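Local coordinates for RNA methyltransferase, TrmH family (Porphyromonas gingivalis, PDB 2I6D), which probably binds RNA and transfers methyl groups to it, as a member of the TrmH family of knotted SPOUT methyltransferases, at residues Tyr43-Leu55 with Pro61-Phe75. Numbering follows the deposited sequence.
Sequences YRCRMLVGTAAML and PHDAEVVELPESFDF
Arg44 reaches Asp63 with two nitrogens. NH1 of Arg44 makes a salt bridge to OD2 of Asp63 at 3.0 Å. The carboxylate oxygen lies in the guanidinium plane and uses its anti lone pair, while the two flat groups stand 74° apart. NH2 of Arg44 bonds the backbone O of Asp63 and turns back to O of Cys45. SG of Cys45 is anti to the backbone N (chi1 -179°), which lays it against CG of Pro61, 3.8 Å away. CD2 of Leu48 meets the same ring at CD, the two side chains crossing at about a right angle. Beyond this end, strands 47-51 and 65-69 run as parallel neighbours, joined through helix 52-56 in a beta-alpha-beta unit of the probable substrate-binding domain. Strand 65-69 is one of two edge strands in a mixed four-stranded sheet. Five backbone bonds zip the pair, from Glu65 N to Arg46 O through Leu69 N to Gly50 O. Val49 and Val67 lie side by side on one sheet face, as do Met47 and Glu65. Over the face carrying Leu48 and Val66, CD1 of Leu55 rests 3.6 Å from CA of Glu68. The edge of the Phe75 ring meets CA of Gly50 at CZ. A water links OG1 of Thr51, the helix N-cap residue, to OE1 of Glu71.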
ATOM      1  N   TYR A  43     -10.527  -6.338   7.440  1.00 29.39           N
ATOM      2  CA  TYR A  43      -9.923  -5.601   8.546  1.00 29.89           C
ATOM      3  C   TYR A  43     -10.889  -5.630   9.688  1.00 29.94           C
ATOM      4  O   TYR A  43     -12.089  -5.754   9.474  1.00 29.82           O
ATOM      5  CB  TYR A  43      -9.621  -4.134   8.162  1.00 30.24           C
ATOM      6  CG  TYR A  43      -8.486  -4.059   7.197  1.00 32.03           C
ATOM      7  CD1 TYR A  43      -7.169  -3.901   7.650  1.00 31.55           C
ATOM      8  CD2 TYR A  43      -8.719  -4.216   5.827  1.00 30.90           C
ATOM      9  CE1 TYR A  43      -6.123  -3.873   6.759  1.00 34.11           C
ATOM     10  CE2 TYR A  43      -7.676  -4.226   4.924  1.00 32.37           C
ATOM     11  CZ  TYR A  43      -6.380  -4.035   5.393  1.00 32.78           C
ATOM     12  OH  TYR A  43      -5.343  -4.024   4.491  1.00 34.86           O
ATOM     13  N   ARG A  44     -10.348  -5.524  10.896  1.00 29.48           N
ATOM     14  CA  ARG A  44     -11.148  -5.592  12.100  1.00 30.38           C
ATOM     15  C   ARG A  44     -11.654  -4.195  12.398  1.00 29.76           C
ATOM     16  O   ARG A  44     -10.876  -3.321  12.756  1.00 30.10           O
ATOM     17  CB  ARG A  44     -10.280  -6.071  13.252  1.00 30.20           C
ATOM     18  CG  ARG A  44     -10.991  -6.930  14.272  1.00 33.67           C
ATOM     19  CD  ARG A  44     -12.006  -6.145  15.040  1.00 36.91           C
ATOM     20  NE  ARG A  44     -12.562  -6.931  16.143  1.00 38.87           N
ATOM     21  CZ  ARG A  44     -13.495  -6.488  16.983  1.00 41.24           C
ATOM     22  NH1 ARG A  44     -13.933  -7.286  17.973  1.00 40.55           N
ATOM     23  NH2 ARG A  44     -13.985  -5.249  16.848  1.00 37.79           N
ATOM     24  N   CYS A  45     -12.959  -3.999  12.281  1.00 29.49           N
ATOM     25  CA  CYS A  45     -13.543  -2.683  12.522  1.00 30.05           C
ATOM     26  C   CYS A  45     -13.829  -2.444  14.023  1.00 30.51           C
ATOM     27  O   CYS A  45     -14.502  -3.247  14.670  1.00 30.24           O
ATOM     28  CB  CYS A  45     -14.796  -2.499  11.666  1.00 29.89           C
ATOM     29  SG  CYS A  45     -15.532  -0.862  11.903  1.00 30.51           S
ATOM     30  N   ARG A  46     -13.290  -1.342  14.544  1.00 30.76           N
ATOM     31  CA  ARG A  46     -13.381  -0.903  15.939  0.50 32.26           C
ATOM     32  C   ARG A  46     -14.544   0.088  16.122  1.00 32.11           C
ATOM     33  O   ARG A  46     -15.209   0.133  17.156  1.00 31.85           O
ATOM     34  CB  ARG A  46     -12.046  -0.196  16.241  0.50 32.23           C
ATOM     35  CG  ARG A  46     -11.731   0.200  17.679  0.50 33.76           C
ATOM     36  CD  ARG A  46     -10.238   0.556  17.768  0.50 33.58           C
ATOM     37  NE  ARG A  46      -9.906   1.399  18.909  0.50 37.56           N
ATOM     38  CZ  ARG A  46      -8.667   1.677  19.310  0.50 38.94           C
ATOM     39  NH1 ARG A  46      -8.466   2.451  20.371  0.50 38.52           N
ATOM     40  NH2 ARG A  46      -7.626   1.176  18.663  0.50 39.58           N
HETATM   41  N   MSE A  47     -14.723   0.933  15.107  1.00 32.03           N
HETATM   42  CA  MSE A  47     -15.675   2.028  15.171  1.00 35.01           C
HETATM   43  C   MSE A  47     -16.159   2.366  13.761  1.00 31.92           C
HETATM   44  O   MSE A  47     -15.383   2.321  12.807  1.00 30.63           O
HETATM   45  CB  MSE A  47     -15.009   3.241  15.817  1.00 33.95           C
HETATM   46  CG  MSE A  47     -15.788   4.526  15.696  1.00 39.40           C
HETATM   47 SE   MSE A  47     -15.065   5.928  16.900  1.00 48.91          SE
HETATM   48  CE  MSE A  47     -16.194   5.569  18.439  1.00 47.34           C
ATOM     49  N   LEU A  48     -17.446   2.685  13.647  1.00 30.30           N
ATOM     50  CA  LEU A  48     -18.050   3.047  12.363  1.00 28.79           C
ATOM     51  C   LEU A  48     -19.015   4.192  12.631  1.00 28.63           C
ATOM     52  O   LEU A  48     -19.938   4.064  13.421  1.00 28.22           O
ATOM     53  CB  LEU A  48     -18.764   1.851  11.746  1.00 28.24           C
ATOM     54  CG  LEU A  48     -19.326   2.057  10.343  1.00 29.75           C
ATOM     55  CD1 LEU A  48     -18.195   2.332   9.327  1.00 29.98           C
ATOM     56  CD2 LEU A  48     -20.140   0.832   9.925  1.00 28.90           C
ATOM     57  N   VAL A  49     -18.782   5.319  11.978  1.00 28.59           N
ATOM     58  CA  VAL A  49     -19.518   6.558  12.263  1.00 29.47           C
ATOM     59  C   VAL A  49     -20.059   7.038  10.920  1.00 29.21           C
ATOM     60  O   VAL A  49     -19.305   7.140   9.943  1.00 28.43           O
ATOM     61  CB  VAL A  49     -18.549   7.579  12.841  1.00 30.34           C
ATOM     62  CG1 VAL A  49     -19.135   8.942  12.878  1.00 34.67           C
ATOM     63  CG2 VAL A  49     -18.146   7.155  14.259  1.00 31.10           C
ATOM     64  N   GLY A  50     -21.358   7.271  10.839  1.00 28.44           N
ATOM     65  CA  GLY A  50     -21.904   7.726   9.578  1.00 28.04           C
ATOM     66  C   GLY A  50     -23.344   8.154   9.709  1.00 28.11           C
ATOM     67  O   GLY A  50     -23.958   7.978  10.752  1.00 27.85           O
ATOM     68  N   THR A  51     -23.886   8.704   8.630  1.00 27.20           N
ATOM     69  CA  THR A  51     -25.301   9.013   8.579  1.00 27.09           C
ATOM     70  C   THR A  51     -26.060   7.715   8.369  1.00 27.45           C
ATOM     71  O   THR A  51     -25.499   6.743   7.848  1.00 27.80           O
ATOM     72  CB  THR A  51     -25.622   9.960   7.420  1.00 27.46           C
ATOM     73  OG1 THR A  51     -25.152   9.374   6.190  1.00 26.08           O
ATOM     74  CG2 THR A  51     -24.971  11.318   7.631  1.00 24.98           C
ATOM     75  N   ALA A  52     -27.336   7.704   8.766  1.00 27.19           N
ATOM     76  CA  ALA A  52     -28.203   6.532   8.603  1.00 26.94           C
ATOM     77  C   ALA A  52     -28.140   5.941   7.195  1.00 27.54           C
ATOM     78  O   ALA A  52     -28.063   4.712   7.039  1.00 27.14           O
ATOM     79  CB  ALA A  52     -29.662   6.881   8.980  1.00 27.59           C
ATOM     80  N   ALA A  53     -28.163   6.802   6.173  1.00 27.70           N
ATOM     81  CA  ALA A  53     -28.173   6.334   4.773  1.00 28.54           C
ATOM     82  C   ALA A  53     -26.875   5.595   4.428  1.00 28.69           C
ATOM     83  O   ALA A  53     -26.885   4.636   3.655  1.00 28.31           O
ATOM     84  CB  ALA A  53     -28.422   7.496   3.805  1.00 28.27           C
HETATM   85  N   MSE A  54     -25.772   6.034   5.024  1.00 28.79           N
HETATM   86  CA  MSE A  54     -24.485   5.357   4.843  1.00 28.97           C
HETATM   87  C   MSE A  54     -24.410   4.049   5.614  1.00 28.95           C
HETATM   88  O   MSE A  54     -23.944   3.039   5.085  1.00 28.98           O
HETATM   89  CB  MSE A  54     -23.323   6.281   5.209  1.00 29.72           C
HETATM   90  CG  MSE A  54     -23.218   7.515   4.307  1.00 31.40           C
HETATM   91 SE   MSE A  54     -22.814   7.012   2.458  1.00 46.03          SE
HETATM   92  CE  MSE A  54     -24.631   7.082   1.693  1.00 39.68           C
ATOM     93  N   LEU A  55     -24.879   4.049   6.857  1.00 28.46           N
ATOM     94  CA  LEU A  55     -24.772   2.848   7.689  1.00 28.57           C
ATOM     95  C   LEU A  55     -25.658   1.689   7.195  1.00 28.81           C
ATOM     96  O   LEU A  55     -25.299   0.518   7.324  1.00 28.90           O
ATOM     97  CB  LEU A  55     -25.093   3.177   9.150  1.00 28.21           C
ATOM     98  CG  LEU A  55     -24.116   4.127   9.848  1.00 27.45           C
ATOM     99  CD1 LEU A  55     -24.639   4.482  11.230  1.00 27.29           C
ATOM    100  CD2 LEU A  55     -22.732   3.475   9.952  1.00 29.24           C
ATOM    101  N   PRO A  61     -20.615  -4.045  11.351  1.00 40.58           N
ATOM    102  CA  PRO A  61     -19.443  -4.808  11.779  1.00 40.42           C
ATOM    103  C   PRO A  61     -19.725  -5.505  13.102  1.00 39.95           C
ATOM    104  O   PRO A  61     -20.395  -4.938  13.972  1.00 39.26           O
ATOM    105  CB  PRO A  61     -18.374  -3.731  11.999  1.00 40.56           C
ATOM    106  CG  PRO A  61     -18.901  -2.481  11.364  1.00 41.12           C
ATOM    107  CD  PRO A  61     -20.383  -2.593  11.377  1.00 40.89           C
ATOM    108  N   HIS A  62     -19.236  -6.730  13.236  1.00 39.78           N
ATOM    109  CA  HIS A  62     -19.398  -7.428  14.502  0.50 39.78           C
ATOM    110  C   HIS A  62     -18.513  -6.789  15.576  1.00 39.35           C
ATOM    111  O   HIS A  62     -17.306  -6.558  15.394  1.00 39.87           O
ATOM    112  CB  HIS A  62     -19.165  -8.939  14.367  0.50 40.00           C
ATOM    113  CG  HIS A  62     -20.430  -9.745  14.290  0.50 40.78           C
ATOM    114  ND1 HIS A  62     -20.990 -10.149  13.095  0.50 41.19           N
ATOM    115  CD2 HIS A  62     -21.242 -10.224  15.265  0.50 41.22           C
ATOM    116  CE1 HIS A  62     -22.089 -10.843  13.338  0.50 41.36           C
ATOM    117  NE2 HIS A  62     -22.264 -10.904  14.646  0.50 41.28           N
ATOM    118  N   ASP A  63     -19.151  -6.446  16.691  1.00 38.26           N
ATOM    119  CA  ASP A  63     -18.437  -5.887  17.843  1.00 36.97           C
ATOM    120  C   ASP A  63     -17.705  -4.565  17.583  1.00 35.85           C
ATOM    121  O   ASP A  63     -16.569  -4.377  18.010  1.00 35.26           O
ATOM    122  CB  ASP A  63     -17.458  -6.925  18.417  1.00 37.10           C
ATOM    123  CG  ASP A  63     -17.061  -6.616  19.848  1.00 38.09           C
ATOM    124  OD1 ASP A  63     -17.959  -6.283  20.653  1.00 38.27           O
ATOM    125  OD2 ASP A  63     -15.856  -6.685  20.156  1.00 39.07           O
ATOM    126  N   ALA A  64     -18.358  -3.648  16.881  1.00 34.99           N
ATOM    127  CA  ALA A  64     -17.806  -2.316  16.706  1.00 34.26           C
ATOM    128  C   ALA A  64     -18.698  -1.297  17.397  1.00 33.86           C
ATOM    129  O   ALA A  64     -19.886  -1.531  17.592  1.00 33.99           O
ATOM    130  CB  ALA A  64     -17.638  -1.976  15.219  1.00 33.77           C
ATOM    131  N   GLU A  65     -18.115  -0.178  17.791  1.00 33.24           N
ATOM    132  CA  GLU A  65     -18.910   0.970  18.174  1.00 33.49           C
ATOM    133  C   GLU A  65     -19.431   1.701  16.923  1.00 32.20           C
ATOM    134  O   GLU A  65     -18.650   2.262  16.137  1.00 32.26           O
ATOM    135  CB  GLU A  65     -18.109   1.908  19.049  1.00 33.86           C
ATOM    136  CG  GLU A  65     -18.910   3.085  19.505  1.00 37.63           C
ATOM    137  CD  GLU A  65     -18.523   3.528  20.883  1.00 42.72           C
ATOM    138  OE1 GLU A  65     -19.412   4.050  21.583  1.00 44.29           O
ATOM    139  OE2 GLU A  65     -17.334   3.344  21.253  1.00 45.88           O
ATOM    140  N   VAL A  66     -20.750   1.678  16.754  1.00 30.91           N
ATOM    141  CA  VAL A  66     -21.407   2.261  15.601  1.00 30.26           C
ATOM    142  C   VAL A  66     -22.189   3.488  16.045  1.00 29.57           C
ATOM    143  O   VAL A  66     -23.018   3.404  16.964  1.00 28.64           O
ATOM    144  CB  VAL A  66     -22.342   1.235  14.922  1.00 31.02           C
ATOM    145  CG1 VAL A  66     -23.081   1.870  13.758  1.00 30.92           C
ATOM    146  CG2 VAL A  66     -21.531   0.028  14.451  1.00 30.84           C
ATOM    147  N   VAL A  67     -21.900   4.633  15.432  1.00 28.26           N
ATOM    148  CA  VAL A  67     -22.556   5.890  15.836  1.00 28.49           C
ATOM    149  C   VAL A  67     -23.281   6.412  14.627  1.00 28.17           C
ATOM    150  O   VAL A  67     -22.645   6.692  13.623  1.00 27.54           O
ATOM    151  CB  VAL A  67     -21.569   6.984  16.343  1.00 28.12           C
ATOM    152  CG1 VAL A  67     -22.336   8.216  16.838  1.00 29.00           C
ATOM    153  CG2 VAL A  67     -20.650   6.457  17.471  1.00 30.77           C
ATOM    154  N   GLU A  68     -24.603   6.519  14.706  1.00 27.94           N
ATOM    155  CA  GLU A  68     -25.356   7.116  13.613  1.00 29.35           C
ATOM    156  C   GLU A  68     -25.429   8.612  13.870  1.00 29.36           C
ATOM    157  O   GLU A  68     -25.893   9.032  14.929  1.00 29.68           O
ATOM    158  CB  GLU A  68     -26.769   6.521  13.502  1.00 29.41           C
ATOM    159  CG  GLU A  68     -27.652   7.170  12.420  1.00 30.33           C
ATOM    160  CD  GLU A  68     -29.150   6.893  12.619  1.00 31.79           C
ATOM    161  OE1 GLU A  68     -29.552   5.717  12.499  1.00 35.16           O
ATOM    162  OE2 GLU A  68     -29.928   7.850  12.876  1.00 35.52           O
ATOM    163  N   LEU A  69     -24.989   9.399  12.891  1.00 29.60           N
ATOM    164  CA  LEU A  69     -24.951  10.851  13.014  1.00 30.16           C
ATOM    165  C   LEU A  69     -26.025  11.527  12.165  1.00 29.61           C
ATOM    166  O   LEU A  69     -26.383  11.015  11.098  1.00 29.71           O
ATOM    167  CB  LEU A  69     -23.568  11.359  12.617  1.00 30.64           C
ATOM    168  CG  LEU A  69     -22.411  10.960  13.542  1.00 32.70           C
ATOM    169  CD1 LEU A  69     -21.126  11.444  12.946  1.00 35.53           C
ATOM    170  CD2 LEU A  69     -22.577  11.524  14.931  1.00 34.01           C
ATOM    171  N   PRO A  70     -26.526  12.692  12.607  1.00 29.36           N
ATOM    172  CA  PRO A  70     -27.561  13.334  11.805  1.00 29.10           C
ATOM    173  C   PRO A  70     -26.963  13.883  10.524  1.00 29.22           C
ATOM    174  O   PRO A  70     -25.751  14.115  10.452  1.00 28.44           O
ATOM    175  CB  PRO A  70     -28.039  14.486  12.701  1.00 29.61           C
ATOM    176  CG  PRO A  70     -26.847  14.810  13.541  1.00 29.72           C
ATOM    177  CD  PRO A  70     -26.178  13.485  13.803  1.00 28.97           C
ATOM    178  N   GLU A  71     -27.822  14.090   9.536  1.00 29.21           N
ATOM    179  CA  GLU A  71     -27.484  14.756   8.278  1.00 30.13           C
ATOM    180  C   GLU A  71     -26.757  16.090   8.520  1.00 29.09           C
ATOM    181  O   GLU A  71     -25.839  16.448   7.775  1.00 29.24           O
ATOM    182  CB  GLU A  71     -28.782  15.016   7.502  1.00 30.99           C
ATOM    183  CG  GLU A  71     -28.687  14.827   5.990  1.00 36.01           C
ATOM    184  CD  GLU A  71     -28.087  13.485   5.599  1.00 40.74           C
ATOM    185  OE1 GLU A  71     -26.949  13.489   5.079  1.00 43.64           O
ATOM    186  OE2 GLU A  71     -28.728  12.428   5.822  1.00 43.46           O
ATOM    187  N   SER A  72     -27.136  16.788   9.589  1.00 27.24           N
ATOM    188  CA  SER A  72     -26.528  18.079   9.928  1.00 26.80           C
ATOM    189  C   SER A  72     -25.097  18.022  10.473  1.00 26.99           C
ATOM    190  O   SER A  72     -24.426  19.055  10.521  1.00 27.08           O
ATOM    191  CB  SER A  72     -27.388  18.810  10.947  1.00 26.28           C
ATOM    192  OG  SER A  72     -27.395  18.106  12.169  1.00 25.12           O
ATOM    193  N   PHE A  73     -24.652  16.854  10.932  1.00 27.05           N
ATOM    194  CA  PHE A  73     -23.300  16.729  11.483  1.00 27.20           C
ATOM    195  C   PHE A  73     -22.267  17.119  10.425  1.00 26.84           C
ATOM    196  O   PHE A  73     -22.355  16.687   9.288  1.00 27.20           O
ATOM    197  CB  PHE A  73     -23.010  15.305  11.955  1.00 27.95           C
ATOM    198  CG  PHE A  73     -21.593  15.113  12.468  1.00 27.37           C
ATOM    199  CD1 PHE A  73     -21.281  15.393  13.791  1.00 29.08           C
ATOM    200  CD2 PHE A  73     -20.582  14.668  11.621  1.00 29.96           C
ATOM    201  CE1 PHE A  73     -19.975  15.229  14.277  1.00 28.56           C
ATOM    202  CE2 PHE A  73     -19.268  14.490  12.099  1.00 29.09           C
ATOM    203  CZ  PHE A  73     -18.971  14.781  13.431  1.00 28.50           C
ATOM    204  N   ASP A  74     -21.292  17.934  10.822  1.00 26.17           N
ATOM    205  CA  ASP A  74     -20.261  18.385   9.907  1.00 25.57           C
ATOM    206  C   ASP A  74     -19.043  17.468   9.948  1.00 24.88           C
ATOM    207  O   ASP A  74     -18.219  17.555  10.860  1.00 23.86           O
ATOM    208  CB  ASP A  74     -19.859  19.821  10.237  1.00 24.87           C
ATOM    209  CG  ASP A  74     -18.930  20.413   9.209  1.00 24.58           C
ATOM    210  OD1 ASP A  74     -18.370  19.653   8.388  1.00 24.88           O
ATOM    211  OD2 ASP A  74     -18.744  21.651   9.224  1.00 26.09           O
ATOM    212  N   PHE A  75     -18.902  16.629   8.932  1.00 25.60           N
ATOM    213  CA  PHE A  75     -17.783  15.677   8.904  1.00 25.57           C
ATOM    214  C   PHE A  75     -16.398  16.309   8.878  1.00 25.19           C
ATOM    215  O   PHE A  75     -15.425  15.633   9.214  1.00 25.60           O
ATOM    216  CB  PHE A  75     -17.943  14.631   7.788  1.00 26.51           C
ATOM    217  CG  PHE A  75     -18.785  13.454   8.218  1.00 28.28           C
ATOM    218  CD1 PHE A  75     -20.184  13.560   8.241  1.00 29.41           C
ATOM    219  CD2 PHE A  75     -18.193  12.288   8.695  1.00 29.17           C
ATOM    220  CE1 PHE A  75     -20.972  12.514   8.677  1.00 29.15           C
ATOM    221  CE2 PHE A  75     -18.989  11.236   9.138  1.00 31.61           C
ATOM    222  CZ  PHE A  75     -20.396  11.360   9.119  1.00 28.06           C
TER
HETATM  223  O   HOH W   1     -25.628  10.870   4.079  1.00 47.52           O
HETATM  224  O   HOH W   2     -28.562  10.116   9.617  1.00 35.14           O
HETATM  225  O   HOH W   3     -28.902   9.781   6.604  1.00 50.27           O